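Side-chain contacts in Cel44C (Paenibacillus polymyxa, PDB 2YIH), which hydrolyses the beta-1,4-linked backbone of xyloglucan, and probably of cellulose, as an endo-acting glycoside hydrolase of family 44: residues Y53-N58 / V163-N168; T93-Q98 / T104-T109. The protein carries 8 engineered substitutions. All coordinates share one frame; numbering follows the deposited sequence.

Overall arrangement
Both contacts belong to the (beta/alpha)8 barrel that forms the catalytic domain of this chain, and contact 2 is nested in the stretch of sequence that contact 1 closes. Contact 2 is the core one: helix 90-102 lies against barrel strand 105-110, and a histidine-serine hydrogen bond sits beside a phenylalanine-valine contact. Contact 1 is smaller and lies farther out, about 23 Å from the chain centre against 15 Å. There segments 53-58 and 163-168 meet through one pair of aromatic rings, the loop's polar groups serving the calcium, its own turn and neighbouring parts of the chain instead. The contact centres are about 12 Å apart, and Thr93 of helix 90-102 packs on helix 159-170.

Contact 1: Y53-N58 / V163-N168; sequences YNWENN and VHFLVN. With CA (calcium ion), chain C.
Asn58 OD1 accepts twice, from Tyr53 OH at 2.7 Å and from the backbone N of Val91, and so helps fix the loop from which Trp55 reaches Phe165. This loop belongs to the long excursion after strand 42-45 of the (beta/alpha)8 barrel, and Phe165 sits on helix 159-170, which covers the barrel farther along the chain. The phenol hydroxyl approaches the amide carbonyl 22° out of its plane. Asn58 ND2 is used too, on the carbonyls of Cys85 and Lys87, which is why a side chain with both donor and acceptor suits this place.

Asn54 OD1 accepts from the backbone N of Glu56 at 2.9 Å, an Asx turn that bends the chain just where Trp55 leaves it. Glu56 then extends beyond its CG and grips the calcium ion with both carboxylate oxygens, OE1 at 2.4 Å and OE2 at 2.5 Å. Asp154 OD1, the carbonyls of Asp151 and Tyr156 and two waters complete the site. On its way to the metal, Glu56 lays its CG over one face of the Trp55 ring, near the rim.

The contact proper is aromatic. With its CG between the backbone N and carbonyl carbon (chi1 80°), Trp55 directs its indole, long enough to bridge the gap, at the neighbouring helix. Its CZ3 comes down over one face of Phe165, off centre toward the rim, 3.8 Å from Phe165 CG. The planes are inclined at 45°, with 5.2 Å between the centres of the six-membered rings, an oblique pairing. Phe162, nearly one turn earlier, also meets the indole. The far end of the Phe165 ring packs on helix 90-102, with Phe165 CE2 lying 3.7 Å from Thr93 CG2.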
loop_
_atom_site.group_PDB
_atom_site.type_symbol
_atom_site.label_atom_id
_atom_site.label_comp_id
_atom_site.label_asym_id
_atom_site.label_seq_id
_atom_site.Cartn_x
_atom_site.Cartn_y
_atom_site.Cartn_z
ATOM N N TYR A 53 7.975 9.361 15.722
ATOM C CA TYR A 53 8.652 10.464 15.050
ATOM C C TYR A 53 8.190 11.835 15.604
ATOM O O TYR A 53 6.990 12.104 15.711
ATOM C CB TYR A 53 8.407 10.396 13.518
ATOM C CG TYR A 53 8.808 11.678 12.767
ATOM C CD1 TYR A 53 10.168 11.980 12.504
ATOM C CD2 TYR A 53 7.835 12.629 12.407
ATOM C CE1 TYR A 53 10.530 13.127 11.830
ATOM C CE2 TYR A 53 8.188 13.781 11.732
ATOM C CZ TYR A 53 9.528 14.045 11.456
ATOM O OH TYR A 53 9.830 15.230 10.800
ATOM N N ASN A 54 9.168 12.640 15.996
ATOM C CA ASN A 54 8.963 13.956 16.593
ATOM C C ASN A 54 9.282 14.985 15.511
ATOM O O ASN A 54 10.427 15.124 15.105
ATOM C CB ASN A 54 9.964 14.091 17.746
ATOM C CG ASN A 54 9.901 15.452 18.425
ATOM O OD1 ASN A 54 9.357 16.409 17.864
ATOM N ND2 ASN A 54 10.455 15.546 19.649
ATOM N N TRP A 55 8.270 15.676 15.000
ATOM C CA TRP A 55 8.522 16.615 13.894
ATOM C C TRP A 55 9.441 17.777 14.264
ATOM O O TRP A 55 10.079 18.394 13.383
ATOM C CB TRP A 55 7.198 17.132 13.332
ATOM C CG TRP A 55 6.548 18.258 14.139
ATOM C CD1 TRP A 55 5.710 18.101 15.218
ATOM C CD2 TRP A 55 6.552 19.674 13.830
ATOM N NE1 TRP A 55 5.248 19.342 15.640
ATOM C CE2 TRP A 55 5.761 20.320 14.816
ATOM C CE3 TRP A 55 7.162 20.457 12.828
ATOM C CZ2 TRP A 55 5.565 21.699 14.832
ATOM C CZ3 TRP A 55 6.972 21.851 12.849
ATOM C CH2 TRP A 55 6.166 22.451 13.838
ATOM N N GLU A 56 9.444 18.153 15.550
ATOM C CA GLU A 56 10.213 19.318 15.974
ATOM C C GLU A 56 11.699 19.120 15.794
ATOM O O GLU A 56 12.410 20.077 15.429
ATOM C CB GLU A 56 9.905 19.722 17.429
ATOM C CG GLU A 56 8.404 19.942 17.701
ATOM C CD GLU A 56 8.164 20.361 19.135
ATOM O OE1 GLU A 56 9.040 20.103 20.006
ATOM O OE2 GLU A 56 7.116 20.963 19.396
ATOM N N ASN A 57 12.190 17.912 16.085
ATOM C CA ASN A 57 13.632 17.646 15.997
ATOM C C ASN A 57 13.999 16.529 15.023
ATOM O O ASN A 57 15.164 16.207 14.890
ATOM C CB ASN A 57 14.227 17.377 17.395
ATOM C CG ASN A 57 13.649 16.134 18.079
ATOM O OD1 ASN A 57 12.925 15.360 17.488
ATOM N ND2 ASN A 57 14.010 15.931 19.343
ATOM N N ASN A 58 12.979 15.907 14.412
ATOM C CA ASN A 58 13.161 14.781 13.452
ATOM C C ASN A 58 13.656 13.470 14.041
ATOM O O ASN A 58 13.975 12.551 13.298
ATOM C CB ASN A 58 14.007 15.169 12.233
ATOM C CG ASN A 58 13.411 16.327 11.472
ATOM O OD1 ASN A 58 12.345 16.193 10.844
ATOM N ND2 ASN A 58 14.082 17.487 11.530
ATOM N N VAL A 163 0.458 20.056 11.396
ATOM C CA VAL A 163 -0.382 20.146 10.203
ATOM C C VAL A 163 -0.484 21.601 9.719
ATOM O O VAL A 163 -0.385 21.893 8.520
ATOM C CB VAL A 163 -1.780 19.504 10.389
ATOM C CG1 VAL A 163 -2.619 19.635 9.069
ATOM C CG2 VAL A 163 -1.632 18.032 10.767
ATOM N N HIS A 164 -0.619 22.533 10.655
ATOM C CA HIS A 164 -0.606 23.946 10.274
ATOM C C HIS A 164 0.688 24.357 9.559
ATOM O O HIS A 164 0.649 25.160 8.609
ATOM C CB HIS A 164 -0.857 24.827 11.521
ATOM C CG HIS A 164 -0.605 26.283 11.296
ATOM N ND1 HIS A 164 -1.596 27.154 10.888
ATOM C CD2 HIS A 164 0.513 27.029 11.453
ATOM C CE1 HIS A 164 -1.086 28.370 10.772
ATOM N NE2 HIS A 164 0.195 28.319 11.097
ATOM N N PHE A 165 1.832 23.877 10.060
ATOM C CA PHE A 165 3.144 24.097 9.457
ATOM C C PHE A 165 3.186 23.624 7.994
ATOM O O PHE A 165 3.683 24.352 7.129
ATOM C CB PHE A 165 4.235 23.416 10.318
ATOM C CG PHE A 165 5.602 23.390 9.703
ATOM C CD1 PHE A 165 6.503 24.438 9.924
ATOM C CD2 PHE A 165 6.025 22.284 8.951
ATOM C CE1 PHE A 165 7.790 24.407 9.348
ATOM C CE2 PHE A 165 7.324 22.224 8.440
ATOM C CZ PHE A 165 8.189 23.295 8.614
ATOM N N LEU A 166 2.668 22.423 7.737
ATOM C CA LEU A 166 2.621 21.870 6.377
ATOM C C LEU A 166 1.710 22.720 5.487
ATOM O O LEU A 166 2.086 23.074 4.348
ATOM C CB LEU A 166 2.120 20.426 6.422
ATOM C CG LEU A 166 3.115 19.475 7.099
ATOM C CD1 LEU A 166 2.460 18.066 7.103
ATOM C CD2 LEU A 166 4.459 19.444 6.337
ATOM N N VAL A 167 0.541 23.080 6.005
ATOM C CA VAL A 167 -0.416 23.853 5.207
ATOM C C VAL A 167 0.154 25.247 4.920
ATOM O O VAL A 167 -0.064 25.820 3.836
ATOM C CB VAL A 167 -1.793 23.918 5.909
ATOM C CG1 VAL A 167 -2.736 24.988 5.268
ATOM C CG2 VAL A 167 -2.457 22.513 5.900
ATOM N N ASN A 168 0.875 25.806 5.889
ATOM C CA ASN A 168 1.501 27.113 5.689
ATOM C C ASN A 168 2.520 27.050 4.532
ATOM O O ASN A 168 2.642 27.996 3.730
ATOM C CB ASN A 168 2.181 27.574 6.987
ATOM C CG ASN A 168 3.006 28.837 6.800
ATOM O OD1 ASN A 168 4.222 28.777 6.650
ATOM N ND2 ASN A 168 2.334 29.970 6.763
HETATM CA CA CA C . 7.776 21.076 21.803
HETATM O O HOH W 1 5.884 22.650 21.823
HETATM O O HOH W 2 9.551 19.846 22.822
#

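Contact 2: T93-Q98 / T104-T109; sequences TSFHDQ and TYSLVT. With EDO (1,2-ethanediol), chain N.
His96 turns the ND1 edge of its imidazole to Ser106, whose OG lies in the ring plane 2.7 Å away and is also bonded to Ser99 OG. The bond to ND1 is nearly straight (162°), and either atom may be the donor. Chi1 of -173° swings the imidazole away from the backbone N of His96, which brings ND1 to the strand although the CB bond itself does not aim there. NE2 is bonded to the carbonyl of Ala177, and Tyr170 meets the ring edge-to-face, so the rotation of the imidazole is held at both nitrogens. Histidine suits the place because these two nitrogens serve strand and carbonyl at once. With an alanine here, Ser106 OG would probably lose its imidazole mate and the carbonyl of Ala177 its NE2 partner.

Helix 90-102 and strand 105-110 are the second half of a beta-alpha-beta crossover of the (beta/alpha)8 barrel; the axes of 93-98 and 105-109 run nearly antiparallel, 8.8 Å apart at closest. A small serine suits such a spacing, letting both neighbours close in: Phe95, unlike His96, sends its CB bond toward the strand, and its CE2 comes 3.7 Å from Ser106 OG. The phenyl ring stands obliquely to these neighbours, and the same CE2 reaches Val108 CG2 at 4.3 Å. On another side of the helix, Thr93 OG1 and Asp97 OD2 share O1 of an ethanediol probably taken from the crystallisation liquor.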
loop_
_atom_site.group_PDB
_atom_site.type_symbol
_atom_site.label_atom_id
_atom_site.label_comp_id
_atom_site.label_asym_id
_atom_site.label_seq_id
_atom_site.Cartn_x
_atom_site.Cartn_y
_atom_site.Cartn_z
ATOM N N THR A 93 9.014 17.453 5.145
ATOM C CA THR A 93 9.071 18.393 4.030
ATOM C C THR A 93 10.013 17.916 2.921
ATOM O O THR A 93 9.699 18.084 1.723
ATOM C CB THR A 93 9.435 19.851 4.472
ATOM O OG1 THR A 93 10.769 19.883 5.024
ATOM C CG2 THR A 93 8.402 20.357 5.481
ATOM N N SER A 94 11.150 17.315 3.279
ATOM C CA SER A 94 12.003 16.766 2.235
ATOM C C SER A 94 11.270 15.634 1.464
ATOM O O SER A 94 11.343 15.552 0.227
ATOM C CB SER A 94 13.349 16.298 2.833
ATOM O OG SER A 94 14.199 15.780 1.803
ATOM N N PHE A 95 10.535 14.810 2.202
ATOM C CA PHE A 95 9.737 13.728 1.611
ATOM C C PHE A 95 8.707 14.335 0.653
ATOM O O PHE A 95 8.558 13.896 -0.493
ATOM C CB PHE A 95 9.032 12.936 2.744
ATOM C CG PHE A 95 7.978 11.958 2.250
ATOM C CD1 PHE A 95 8.352 10.745 1.659
ATOM C CD2 PHE A 95 6.623 12.279 2.328
ATOM C CE1 PHE A 95 7.360 9.820 1.238
ATOM C CE2 PHE A 95 5.633 11.425 1.830
ATOM C CZ PHE A 95 6.005 10.187 1.285
ATOM N N HIS A 96 7.972 15.336 1.115
ATOM C CA HIS A 96 6.890 15.876 0.295
ATOM C C HIS A 96 7.462 16.678 -0.880
ATOM O O HIS A 96 6.923 16.626 -1.962
ATOM C CB HIS A 96 5.957 16.769 1.106
ATOM C CG HIS A 96 4.745 17.199 0.347
ATOM N ND1 HIS A 96 3.938 16.300 -0.317
ATOM C CD2 HIS A 96 4.227 18.429 0.105
ATOM C CE1 HIS A 96 2.955 16.955 -0.917
ATOM N NE2 HIS A 96 3.104 18.250 -0.672
ATOM N N ASP A 97 8.582 17.360 -0.677
ATOM C CA ASP A 97 9.227 18.061 -1.810
ATOM C C ASP A 97 9.531 17.057 -2.931
ATOM O O ASP A 97 9.418 17.395 -4.126
ATOM C CB ASP A 97 10.536 18.741 -1.373
ATOM C CG ASP A 97 10.318 20.019 -0.564
ATOM O OD1 ASP A 97 9.180 20.546 -0.455
ATOM O OD2 ASP A 97 11.343 20.526 -0.035
ATOM N N GLN A 98 9.990 15.873 -2.552
ATOM C CA GLN A 98 10.247 14.820 -3.519
ATOM C C GLN A 98 8.949 14.356 -4.205
ATOM O O GLN A 98 8.929 14.156 -5.427
ATOM C CB GLN A 98 11.026 13.661 -2.889
ATOM C CG GLN A 98 11.450 12.592 -3.906
ATOM C CD GLN A 98 12.613 13.033 -4.830
ATOM O OE1 GLN A 98 12.942 14.222 -4.947
ATOM N NE2 GLN A 98 13.224 12.064 -5.491
ATOM N N THR A 104 3.675 12.789 -7.189
ATOM C CA THR A 104 2.977 11.716 -6.471
ATOM C C THR A 104 2.118 12.284 -5.328
ATOM O O THR A 104 2.388 13.378 -4.814
ATOM C CB THR A 104 3.965 10.690 -5.864
ATOM O OG1 THR A 104 4.789 11.363 -4.894
ATOM C CG2 THR A 104 4.843 10.084 -6.964
ATOM N N TYR A 105 1.071 11.553 -4.969
ATOM C CA TYR A 105 0.335 11.765 -3.708
ATOM C C TYR A 105 1.318 11.567 -2.554
ATOM O O TYR A 105 2.199 10.688 -2.634
ATOM C CB TYR A 105 -0.761 10.695 -3.666
ATOM C CG TYR A 105 -1.766 10.820 -2.546
ATOM C CD1 TYR A 105 -1.420 10.513 -1.234
ATOM C CD2 TYR A 105 -3.092 11.112 -2.833
ATOM C CE1 TYR A 105 -2.373 10.545 -0.213
ATOM C CE2 TYR A 105 -4.050 11.169 -1.824
ATOM C CZ TYR A 105 -3.683 10.866 -0.520
ATOM O OH TYR A 105 -4.630 10.927 0.466
ATOM N N SER A 106 1.188 12.351 -1.468
ATOM C CA SER A 106 1.932 12.042 -0.252
ATOM C C SER A 106 0.974 11.636 0.856
ATOM O O SER A 106 0.084 12.412 1.215
ATOM C CB SER A 106 2.689 13.289 0.262
ATOM O OG SER A 106 3.802 13.591 -0.578
ATOM N N LEU A 107 1.238 10.474 1.450
ATOM C CA LEU A 107 0.543 10.035 2.668
ATOM C C LEU A 107 1.525 10.107 3.817
ATOM O O LEU A 107 2.539 9.435 3.798
ATOM C CB LEU A 107 0.082 8.589 2.494
ATOM C CG LEU A 107 -0.552 7.869 3.709
ATOM C CD1 LEU A 107 -1.761 8.692 4.276
ATOM C CD2 LEU A 107 -1.006 6.467 3.294
ATOM N N VAL A 108 1.235 10.961 4.796
ATOM C CA VAL A 108 2.130 11.226 5.916
ATOM C C VAL A 108 1.513 10.695 7.238
ATOM O O VAL A 108 0.402 11.056 7.628
ATOM C CB VAL A 108 2.346 12.757 6.014
ATOM C CG1 VAL A 108 3.139 13.140 7.274
ATOM C CG2 VAL A 108 3.056 13.280 4.727
ATOM N N THR A 109 2.258 9.862 7.941
ATOM C CA THR A 109 1.773 9.338 9.219
ATOM C C THR A 109 1.914 10.380 10.320
ATOM O O THR A 109 2.957 11.058 10.415
ATOM C CB THR A 109 2.598 8.092 9.586
ATOM O OG1 THR A 109 2.412 7.124 8.545
ATOM C CG2 THR A 109 2.145 7.448 10.922
HETATM C C1 EDO N . 13.403 20.576 3.679
HETATM O O1 EDO N . 12.188 20.599 2.916
HETATM C C2 EDO N . 14.551 19.877 2.951
HETATM O O2 EDO N . 15.438 19.377 3.966
#